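PDB 3CBW: YdhT protein, which hydrolyses internal beta-1,4-mannosidic linkages in mannan, galactomannan and glucomannan, and so takes part in glucomannan degradation. Local coordinates for residues Asp244-Asp249 and Lys269-Thr274. The protein carries 3 engineered substitutions. Sequence-based numbering, arbitrary orientation.
Sequences DIVGLD and KPFAFT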
loop_
_atom_site.group_PDB
_atom_site.type_symbol
_atom_site.label_atom_id
_atom_site.label_comp_id
_atom_site.label_asym_id
_atom_site.label_seq_id
_atom_site.Cartn_x
_atom_site.Cartn_y
_atom_site.Cartn_z
ATOM N N ASP A 244 -10.456 -2.197 3.094
ATOM C CA ASP A 244 -10.182 -2.717 4.434
ATOM C C ASP A 244 -9.412 -1.740 5.325
ATOM O O ASP A 244 -9.681 -1.649 6.529
ATOM C CB ASP A 244 -9.398 -4.032 4.340
ATOM C CG ASP A 244 -10.220 -5.144 3.737
ATOM O OD1 ASP A 244 -11.287 -5.458 4.303
ATOM O OD2 ASP A 244 -9.806 -5.715 2.705
ATOM N N ILE A 245 -8.437 -1.041 4.737
ATOM C CA ILE A 245 -7.529 -0.154 5.472
ATOM C C ILE A 245 -7.444 1.146 4.712
ATOM O O ILE A 245 -7.345 1.139 3.485
ATOM C CB ILE A 245 -6.106 -0.788 5.614
ATOM C CG1 ILE A 245 -6.168 -2.043 6.491
ATOM C CG2 ILE A 245 -5.072 0.212 6.155
ATOM C CD1 ILE A 245 -4.889 -2.859 6.547
ATOM N N VAL A 246 -7.521 2.258 5.440
ATOM C CA VAL A 246 -7.300 3.582 4.857
ATOM C C VAL A 246 -5.947 4.101 5.317
ATOM O O VAL A 246 -5.438 3.696 6.372
ATOM C CB VAL A 246 -8.422 4.587 5.228
ATOM C CG1 VAL A 246 -9.742 4.107 4.658
ATOM C CG2 VAL A 246 -8.534 4.794 6.764
ATOM N N GLY A 247 -5.347 5.003 4.557
ATOM C CA GLY A 247 -4.072 5.514 5.002
ATOM C C GLY A 247 -3.566 6.665 4.186
ATOM O O GLY A 247 -4.171 7.051 3.194
ATOM N N LEU A 248 -2.429 7.202 4.609
ATOM C CA LEU A 248 -1.792 8.321 3.932
ATOM C C LEU A 248 -0.422 7.961 3.421
ATOM O O LEU A 248 0.384 7.385 4.156
ATOM C CB LEU A 248 -1.640 9.504 4.891
ATOM C CG LEU A 248 -2.949 10.160 5.324
ATOM C CD1 LEU A 248 -2.724 11.114 6.474
ATOM C CD2 LEU A 248 -3.616 10.898 4.159
ATOM N N ASP A 249 -0.171 8.325 2.168
ATOM C CA ASP A 249 1.181 8.425 1.643
ATOM C C ASP A 249 1.699 9.818 2.014
ATOM O O ASP A 249 1.163 10.826 1.555
ATOM C CB ASP A 249 1.188 8.246 0.130
ATOM C CG ASP A 249 0.960 6.796 -0.306
ATOM O OD1 ASP A 249 0.513 5.964 0.508
ATOM O OD2 ASP A 249 1.256 6.488 -1.485
ATOM N N LYS A 269 -12.323 2.705 9.477
ATOM C CA LYS A 269 -11.448 1.648 8.983
ATOM C C LYS A 269 -10.109 1.850 9.670
ATOM O O LYS A 269 -9.748 2.992 9.977
ATOM C CB LYS A 269 -11.231 1.774 7.469
ATOM C CG LYS A 269 -12.490 1.658 6.620
ATOM C CD LYS A 269 -12.980 0.227 6.501
ATOM C CE LYS A 269 -14.211 0.137 5.613
ATOM N NZ LYS A 269 -14.555 -1.307 5.367
ATOM N N PRO A 270 -9.352 0.764 9.906
ATOM C CA PRO A 270 -8.003 0.920 10.442
ATOM C C PRO A 270 -7.186 1.846 9.544
ATOM O O PRO A 270 -7.351 1.834 8.314
ATOM C CB PRO A 270 -7.450 -0.515 10.440
ATOM C CG PRO A 270 -8.661 -1.357 10.589
ATOM C CD PRO A 270 -9.703 -0.658 9.740
ATOM N N PHE A 271 -6.298 2.618 10.169
ATOM C CA PHE A 271 -5.510 3.655 9.513
ATOM C C PHE A 271 -4.021 3.302 9.529
ATOM O O PHE A 271 -3.511 2.817 10.537
ATOM C CB PHE A 271 -5.724 4.997 10.242
ATOM C CG PHE A 271 -4.831 6.100 9.745
ATOM C CD1 PHE A 271 -5.232 6.922 8.701
ATOM C CD2 PHE A 271 -3.560 6.284 10.288
ATOM C CE1 PHE A 271 -4.375 7.904 8.225
ATOM C CE2 PHE A 271 -2.702 7.252 9.805
ATOM C CZ PHE A 271 -3.107 8.064 8.792
ATOM N N ALA A 272 -3.334 3.577 8.424
ATOM C CA ALA A 272 -1.891 3.363 8.343
ATOM C C ALA A 272 -1.200 4.487 7.600
ATOM O O ALA A 272 -1.832 5.210 6.823
ATOM C CB ALA A 272 -1.600 2.039 7.653
ATOM N N PHE A 273 0.088 4.663 7.874
ATOM C CA PHE A 273 0.942 5.483 7.015
ATOM C C PHE A 273 1.500 4.594 5.916
ATOM O O PHE A 273 2.490 3.881 6.093
ATOM C CB PHE A 273 2.047 6.173 7.822
ATOM C CG PHE A 273 1.549 7.389 8.550
ATOM C CD1 PHE A 273 1.194 8.527 7.831
ATOM C CD2 PHE A 273 1.352 7.385 9.915
ATOM C CE1 PHE A 273 0.682 9.647 8.463
ATOM C CE2 PHE A 273 0.851 8.522 10.561
ATOM C CZ PHE A 273 0.506 9.642 9.823
ATOM N N THR A 274 0.776 4.579 4.805
ATOM C CA THR A 274 0.955 3.584 3.765
ATOM C C THR A 274 2.212 3.800 2.925
ATOM O O THR A 274 2.662 2.870 2.264
ATOM C CB THR A 274 -0.314 3.506 2.913
ATOM O OG1 THR A 274 -0.752 4.830 2.601
ATOM C CG2 THR A 274 -1.417 2.803 3.685
#
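Strands 245-249 and 271-274 run parallel, 33° apart in direction, with Val246 beside Phe271 and Gly247 beside Ala272: Val246 N donates to Pro270 O (2.9 Å), just ahead of its strand, Ala272 N to Val246 O, Leu248 N to Ala272 O, and, weakly, Thr274 N to Leu248 O. Gly247 CA lies only 2.9 Å from Ala272 O, and a beta carbon built on this glycine would run into that carbonyl and into Thr274 CG2. Val246, Leu248, Phe271 and Phe273 share one face of the sheet, and all are apolar, as suits a layer buried under helices. Phe271 brings its ring alongside Leu248 of the neighbouring strand through a chi1 of 173°, which swings the ring away from the backbone N, and Leu248 CD1 meets the ring edge at CZ (3.8 Å). Phe271 in turn puts CE2 over one face of the Phe273 ring, 3.8 Å above its plane and offset toward the rim. Replacing Phe271 with alanine would probably open a gap beside Leu248 and remove the Phe271 edge that rests on the Phe273 ring. At the start of the pair, Val246 CG1 packs on Lys269 CB (3.9 Å), the aliphatic part of a chain whose NZ binds Val243 O and Ala240 O. At the other end the hydroxyl of Thr274 donates to Asp249 OD1 (2.7 Å), approaching the oxygen almost end-on. A carboxylate suits Asp249 because it takes this hydroxyl on OD1 and pairs with Arg172 through OD2, which also lies close to Glu176 and Glu275, by similarity the proton donor and nucleophile; this strand end borders the probable active site. The pair belongs to a beta-alpha-beta unit of the TIM barrel: Leu264 of the connecting helix 261-265 covers Val246, Leu248 and Phe271, while strands 220-224 and 301-306 continue the barrel beyond 245-252 and 271-278 respectively.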